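Local coordinates for protein extracellular endo-alpha-(1->5)-L-arabinanase 1 (Bacillus subtilis, PDB 1UV4) that hydrolyses internal alpha-1,5-L-arabinofuranosyl linkages of linear and sugar-beet arabinan, a calcium-binding secreted enzyme of plant cell-wall degradation, at residues Asn97-Leu103 / Gly118-Thr124; Asn128-Pro134 / Ala147-Ser153. All blocks are in the same frame, centred on the assembly; numbering follows the deposited sequence.

Overall arrangement
From the N terminus, the chain reaches interaction 1 first: strand 99-106 leaves the N97-T98 turn and strand 115-123 returns beside it, so 97-103 and 118-124 close a beta hairpin at the outer side of the sheet that starts with strand 74-81. After three intervening residues, interaction 2 opens. Its segment 128-134 leads into strand 135-138 of the next sheet; 147-153, the end of strand 144-148 and the loop after it, returns alongside 128-134 and closes that hairpin at its base. The two contacts thus follow in series, neither enclosing the other, but they touch: two serines of the first hairpin bond to the loop 128-134. Together they tie two neighbouring propeller blades around loops that probably bind substrate.

Interaction 1 of 2, residues Asn97-Leu103 / Gly118-Thr124; sequences NTSAIGL and GLVIRST
I101 is opposed by two residues, V120 and I121: a classic beta bulge that shifts the pairing of two antiparallel strands by one residue. I101 N gives a nearly linear bond to I121 O (2.8 Å, 179° at the hydrogen), while its O accepts the N-H of V120. CG2 of I101, anti to the backbone N (chi1 -69° for CG1), reaches CB of V120 at 3.8 Å; CD1 at the end of its other branch lies beside I121 CG2 at 3.9 Å, the two isoleucines running side by side in the same direction. V120 turns CG2 toward the hairpin's far end, where it packs closely on L103 CB, 3.5 Å away. The reverse side of the sheet carries A100, whose CB meets both R122 CB and, from beyond the bulge, L119 CD1. Toward the loop end the contact turns polar. S123 places OG between its backbone N and carbonyl carbon (chi1 56°), which brings it to N97 O at 2.6 Å, the hydroxyl approaching from above the carbonyl plane. The same OG accepts from A131 N, giving it two partners. S99 and S123 form the hydrogen-bonded pair next to it, and S99 OG bonds to N130 OD1 and S92 OG. I101 and I121 also pack on F148 of the following blade. The whole is a bulged beta hairpin forming the two last strands of a four-stranded antiparallel blade, as in the five-bladed propeller of glycosyl hydrolase family 43.

Interaction 2 of 2, residues Asn128-Pro134 / Ala147-Ser153; sequences NYNAIDP and AFGSFWS
F148 turns a ring edge toward the face of Y129 in an offset edge-to-face pair, centroids 5.9 Å apart and planes at 68°; N130 O lies at the same F148 edge, near its plane, 3.6 Å from CD2. The W152 ring has S150 O at its edge, in plane. With CG anti to the backbone N (chi1 -171°), the N130 amide extends to the indole and crosses it at 78° between planes, ND2 3.8 Å from CZ3, while S99 holds its OD1. At the outer end N128 O is gripped twice by S153, its OG at 2.6 Å and its N at 2.9 Å arriving from opposite faces of the carbonyl plane. Further in, G149 N lies almost in line with the C=O of I132, 2.9 Å from its O, though the N-H is bent off that line, and I132 CD1 presses tightly on S150 CB. A water joins the loops, accepting from N130 N and S150 N. D133, inferred to tune the pKa of the proton donor E185 and orient it, has its side chain beside that residue. N130-D133 and S150-W152 probably contact substrate, as in relatives, so these paired loops probably wall the arabinan-binding cleft of a family 43 propeller.

Interaction 1 of 2, residues Asn97-Leu103 / Gly118-Thr124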
loop_
_atom_site.group_PDB
_atom_site.type_symbol
_atom_site.label_atom_id
_atom_site.label_comp_id
_atom_site.label_asym_id
_atom_site.label_seq_id
_atom_site.Cartn_x
_atom_site.Cartn_y
_atom_site.Cartn_z
ATOM N N ASN A 97 3.771 12.114 11.757
ATOM C CA ASN A 97 2.609 11.232 11.981
ATOM C C ASN A 97 1.310 11.952 12.247
ATOM O O ASN A 97 0.347 11.337 12.728
ATOM C CB ASN A 97 2.854 10.132 13.032
ATOM C CG ASN A 97 2.849 10.635 14.435
ATOM O OD1 ASN A 97 3.122 11.816 14.716
ATOM N ND2 ASN A 97 2.549 9.723 15.365
ATOM N N THR A 98 1.246 13.222 11.846
ATOM C CA THR A 98 -0.031 13.888 11.712
ATOM C C THR A 98 -0.501 13.687 10.268
ATOM O O THR A 98 -0.022 14.335 9.345
ATOM C CB THR A 98 0.103 15.339 12.074
ATOM O OG1 THR A 98 0.541 15.444 13.435
ATOM C CG2 THR A 98 -1.258 16.016 12.042
ATOM N N SER A 99 -1.443 12.762 10.120
ATOM C CA SER A 99 -1.827 12.197 8.835
ATOM C C SER A 99 -3.256 11.717 8.842
ATOM O O SER A 99 -3.863 11.546 9.881
ATOM C CB SER A 99 -0.931 11.000 8.476
ATOM O OG SER A 99 0.440 11.282 8.541
ATOM N N ALA A 100 -3.814 11.504 7.650
ATOM C CA ALA A 100 -5.162 10.941 7.566
ATOM C C ALA A 100 -5.283 10.052 6.362
ATOM O O ALA A 100 -4.639 10.271 5.345
ATOM C CB ALA A 100 -6.204 12.029 7.477
ATOM N N ILE A 101 -6.111 9.034 6.492
ATOM C CA ILE A 101 -6.500 8.212 5.350
ATOM C C ILE A 101 -7.908 8.623 4.982
ATOM O O ILE A 101 -8.793 8.678 5.833
ATOM C CB ILE A 101 -6.415 6.670 5.665
ATOM C CG1 ILE A 101 -4.970 6.239 5.821
ATOM C CG2 ILE A 101 -7.146 5.829 4.615
ATOM C CD1 ILE A 101 -4.774 4.957 6.589
ATOM N N GLY A 102 -8.091 8.924 3.691
ATOM C CA GLY A 102 -9.396 9.252 3.138
ATOM C C GLY A 102 -9.867 8.139 2.211
ATOM O O GLY A 102 -9.132 7.203 1.880
ATOM N N LEU A 103 -11.111 8.241 1.829
ATOM C CA LEU A 103 -11.772 7.255 0.944
ATOM C C LEU A 103 -12.561 7.982 -0.116
ATOM O O LEU A 103 -13.320 8.927 0.190
ATOM C CB LEU A 103 -12.753 6.371 1.741
ATOM C CG LEU A 103 -13.561 5.332 0.965
ATOM C CD1 LEU A 103 -12.676 4.319 0.349
ATOM C CD2 LEU A 103 -14.612 4.660 1.925
ATOM N N GLY A 118 -14.994 10.869 2.582
ATOM C CA GLY A 118 -14.503 11.445 3.817
ATOM C C GLY A 118 -13.457 10.634 4.547
ATOM O O GLY A 118 -12.758 9.753 4.030
ATOM N N LEU A 119 -13.294 10.987 5.804
ATOM C CA LEU A 119 -12.248 10.461 6.648
ATOM C C LEU A 119 -12.449 9.000 6.987
ATOM O O LEU A 119 -13.561 8.621 7.327
ATOM C CB LEU A 119 -12.177 11.273 7.945
ATOM C CG LEU A 119 -11.204 10.773 9.047
ATOM C CD1 LEU A 119 -9.824 11.013 8.632
ATOM C CD2 LEU A 119 -11.493 11.424 10.394
ATOM N N VAL A 120 -11.362 8.222 6.895
ATOM C CA VAL A 120 -11.344 6.811 7.319
ATOM C C VAL A 120 -10.769 6.700 8.751
ATOM O O VAL A 120 -11.462 6.268 9.682
ATOM C CB VAL A 120 -10.578 5.989 6.305
ATOM C CG1 VAL A 120 -10.520 4.543 6.762
ATOM C CG2 VAL A 120 -11.255 6.092 4.944
ATOM N N ILE A 121 -9.536 7.174 8.916
ATOM C CA ILE A 121 -8.863 7.199 10.213
ATOM C C ILE A 121 -7.749 8.206 10.114
ATOM O O ILE A 121 -7.147 8.397 9.034
ATOM C CB ILE A 121 -8.359 5.773 10.575
ATOM C CG1 ILE A 121 -7.882 5.679 12.031
ATOM C CG2 ILE A 121 -7.316 5.298 9.573
ATOM C CD1 ILE A 121 -7.727 4.307 12.517
ATOM N N ARG A 122 -7.427 8.838 11.231
ATOM C CA ARG A 122 -6.318 9.791 11.269
ATOM C C ARG A 122 -5.358 9.446 12.437
ATOM O O ARG A 122 -5.652 8.603 13.325
ATOM C CB ARG A 122 -6.817 11.235 11.260
ATOM C CG ARG A 122 -7.779 11.600 12.347
ATOM C CD ARG A 122 -7.219 11.658 13.701
ATOM N NE ARG A 122 -8.190 12.368 14.554
ATOM C CZ ARG A 122 -8.222 13.675 14.779
ATOM N NH1 ARG A 122 -7.297 14.489 14.286
ATOM N NH2 ARG A 122 -9.181 14.158 15.557
ATOM N N SER A 123 -4.217 10.120 12.408
ATOM C CA SER A 123 -3.243 10.053 13.472
ATOM C C SER A 123 -2.719 11.465 13.816
ATOM O O SER A 123 -2.758 12.361 12.970
ATOM C CB SER A 123 -2.045 9.167 13.084
ATOM O OG SER A 123 -1.435 9.610 11.878
ATOM N N THR A 124 -2.277 11.672 15.063
ATOM C CA THR A 124 -1.609 12.887 15.483
ATOM C C THR A 124 -0.340 12.530 16.201
ATOM O O THR A 124 -0.042 11.358 16.386
ATOM C CB THR A 124 -2.489 13.729 16.467
ATOM O OG1 THR A 124 -2.633 13.050 17.731
ATOM C CG2 THR A 124 -3.914 13.978 15.923
#

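Interaction 2 of 2, residues Asn128-Pro134 / Ala147-Ser153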
loop_
_atom_site.group_PDB
_atom_site.type_symbol
_atom_site.label_atom_id
_atom_site.label_comp_id
_atom_site.label_asym_id
_atom_site.label_seq_id
_atom_site.Cartn_x
_atom_site.Cartn_y
_atom_site.Cartn_z
ATOM N N ASN A 128 0.916 6.561 18.652
ATOM C CA ASN A 128 2.105 5.745 18.415
ATOM C C ASN A 128 2.090 5.040 17.024
ATOM O O ASN A 128 2.629 3.955 16.854
ATOM C CB ASN A 128 2.279 4.699 19.572
ATOM C CG ASN A 128 1.202 3.525 19.535
ATOM O OD1 ASN A 128 0.184 3.574 18.813
ATOM N ND2 ASN A 128 1.463 2.460 20.315
ATOM N N TYR A 129 1.417 5.649 16.047
ATOM C CA TYR A 129 1.325 5.108 14.669
ATOM C C TYR A 129 1.066 6.261 13.707
ATOM O O TYR A 129 0.799 7.379 14.119
ATOM C CB TYR A 129 0.204 4.071 14.538
ATOM C CG TYR A 129 -1.174 4.534 14.949
ATOM C CD1 TYR A 129 -2.003 5.280 14.109
ATOM C CD2 TYR A 129 -1.649 4.202 16.210
ATOM C CE1 TYR A 129 -3.301 5.659 14.532
ATOM C CE2 TYR A 129 -2.862 4.568 16.635
ATOM C CZ TYR A 129 -3.690 5.308 15.819
ATOM O OH TYR A 129 -4.961 5.611 16.289
ATOM N N ASN A 130 1.163 5.948 12.432
ATOM C CA ASN A 130 0.988 6.925 11.352
ATOM C C ASN A 130 -0.087 6.409 10.409
ATOM O O ASN A 130 0.028 5.324 9.837
ATOM C CB ASN A 130 2.301 7.122 10.601
ATOM C CG ASN A 130 2.256 8.270 9.623
ATOM O OD1 ASN A 130 1.348 9.099 9.645
ATOM N ND2 ASN A 130 3.332 8.408 8.814
ATOM N N ALA A 131 -1.139 7.205 10.244
ATOM C CA ALA A 131 -2.269 6.839 9.384
ATOM C C ALA A 131 -2.004 7.159 7.917
ATOM O O ALA A 131 -2.577 8.083 7.335
ATOM C CB ALA A 131 -3.565 7.552 9.829
ATOM N N ILE A 132 -1.113 6.346 7.361
ATOM C CA ILE A 132 -0.833 6.315 5.947
ATOM C C ILE A 132 -0.722 4.872 5.455
ATOM O O ILE A 132 -0.697 3.910 6.214
ATOM C CB ILE A 132 0.447 7.129 5.591
ATOM C CG1 ILE A 132 1.713 6.424 6.044
ATOM C CG2 ILE A 132 0.377 8.537 6.150
ATOM C CD1 ILE A 132 2.980 7.026 5.546
ATOM N N ASP A 133 -0.631 4.747 4.146
ATOM C CA ASP A 133 -0.379 3.480 3.472
ATOM C C ASP A 133 -1.511 2.455 3.642
ATOM O O ASP A 133 -1.286 1.318 4.069
ATOM C CB ASP A 133 0.946 2.825 3.846
ATOM C CG ASP A 133 2.134 3.657 3.515
ATOM O OD1 ASP A 133 2.070 4.713 2.828
ATOM O OD2 ASP A 133 3.259 3.285 3.949
ATOM N N PRO A 134 -2.751 2.851 3.300
ATOM C CA PRO A 134 -3.895 1.930 3.470
ATOM C C PRO A 134 -3.876 0.717 2.586
ATOM O O PRO A 134 -3.377 0.767 1.469
ATOM C CB PRO A 134 -5.089 2.791 3.075
ATOM C CG PRO A 134 -4.508 3.873 2.159
ATOM C CD PRO A 134 -3.161 4.135 2.694
ATOM N N ALA A 147 -5.777 -2.496 6.655
ATOM C CA ALA A 147 -4.448 -2.407 7.292
ATOM C C ALA A 147 -3.797 -1.090 6.874
ATOM O O ALA A 147 -4.105 -0.500 5.844
ATOM C CB ALA A 147 -3.611 -3.564 6.911
ATOM N N PHE A 148 -2.919 -0.591 7.725
ATOM C CA PHE A 148 -2.175 0.628 7.422
ATOM C C PHE A 148 -0.992 0.764 8.351
ATOM O O PHE A 148 -0.808 0.033 9.282
ATOM C CB PHE A 148 -3.073 1.873 7.501
ATOM C CG PHE A 148 -3.542 2.204 8.901
ATOM C CD1 PHE A 148 -4.721 1.663 9.384
ATOM C CD2 PHE A 148 -2.782 2.999 9.737
ATOM C CE1 PHE A 148 -5.142 1.945 10.634
ATOM C CE2 PHE A 148 -3.207 3.281 11.027
ATOM C CZ PHE A 148 -4.398 2.752 11.471
ATOM N N GLY A 149 -0.149 1.720 8.036
ATOM C CA GLY A 149 0.935 2.156 8.913
ATOM C C GLY A 149 2.271 2.406 8.250
ATOM O O GLY A 149 2.563 1.955 7.151
ATOM N N SER A 150 3.117 3.114 8.988
ATOM C CA SER A 150 4.466 3.479 8.613
ATOM C C SER A 150 5.169 4.041 9.833
ATOM O O SER A 150 4.745 5.068 10.379
ATOM C CB SER A 150 4.425 4.538 7.537
ATOM O OG SER A 150 5.728 4.939 7.145
ATOM N N PHE A 151 6.241 3.386 10.239
ATOM C CA PHE A 151 7.101 3.843 11.343
ATOM C C PHE A 151 6.338 3.881 12.662
ATOM O O PHE A 151 5.252 3.300 12.781
ATOM C CB PHE A 151 7.847 5.154 10.979
ATOM C CG PHE A 151 9.069 4.927 10.158
ATOM C CD1 PHE A 151 8.988 4.713 8.798
ATOM C CD2 PHE A 151 10.313 4.813 10.770
ATOM C CE1 PHE A 151 10.139 4.499 8.054
ATOM C CE2 PHE A 151 11.479 4.601 10.017
ATOM C CZ PHE A 151 11.379 4.434 8.664
ATOM N N TRP A 152 6.955 4.443 13.686
ATOM C CA TRP A 152 6.413 4.377 15.046
ATOM C C TRP A 152 6.158 2.910 15.417
ATOM O O TRP A 152 7.083 2.126 15.188
ATOM C CB TRP A 152 5.257 5.328 15.237
ATOM C CG TRP A 152 5.669 6.789 15.170
ATOM C CD1 TRP A 152 6.060 7.587 16.216
ATOM C CD2 TRP A 152 5.796 7.601 13.992
ATOM N NE1 TRP A 152 6.398 8.850 15.759
ATOM C CE2 TRP A 152 6.202 8.880 14.403
ATOM C CE3 TRP A 152 5.548 7.393 12.624
ATOM C CZ2 TRP A 152 6.416 9.938 13.507
ATOM C CZ3 TRP A 152 5.782 8.433 11.745
ATOM C CH2 TRP A 152 6.193 9.684 12.176
ATOM N N SER A 153 4.996 2.547 15.966
ATOM C CA SER A 153 4.792 1.159 16.439
ATOM C C SER A 153 4.321 0.249 15.290
ATOM O O SER A 153 4.013 -0.926 15.553
ATOM C CB SER A 153 3.823 1.102 17.630
ATOM O OG SER A 153 2.492 1.356 17.269
HETATM O O HOH W 1 2.517 3.403 11.970
#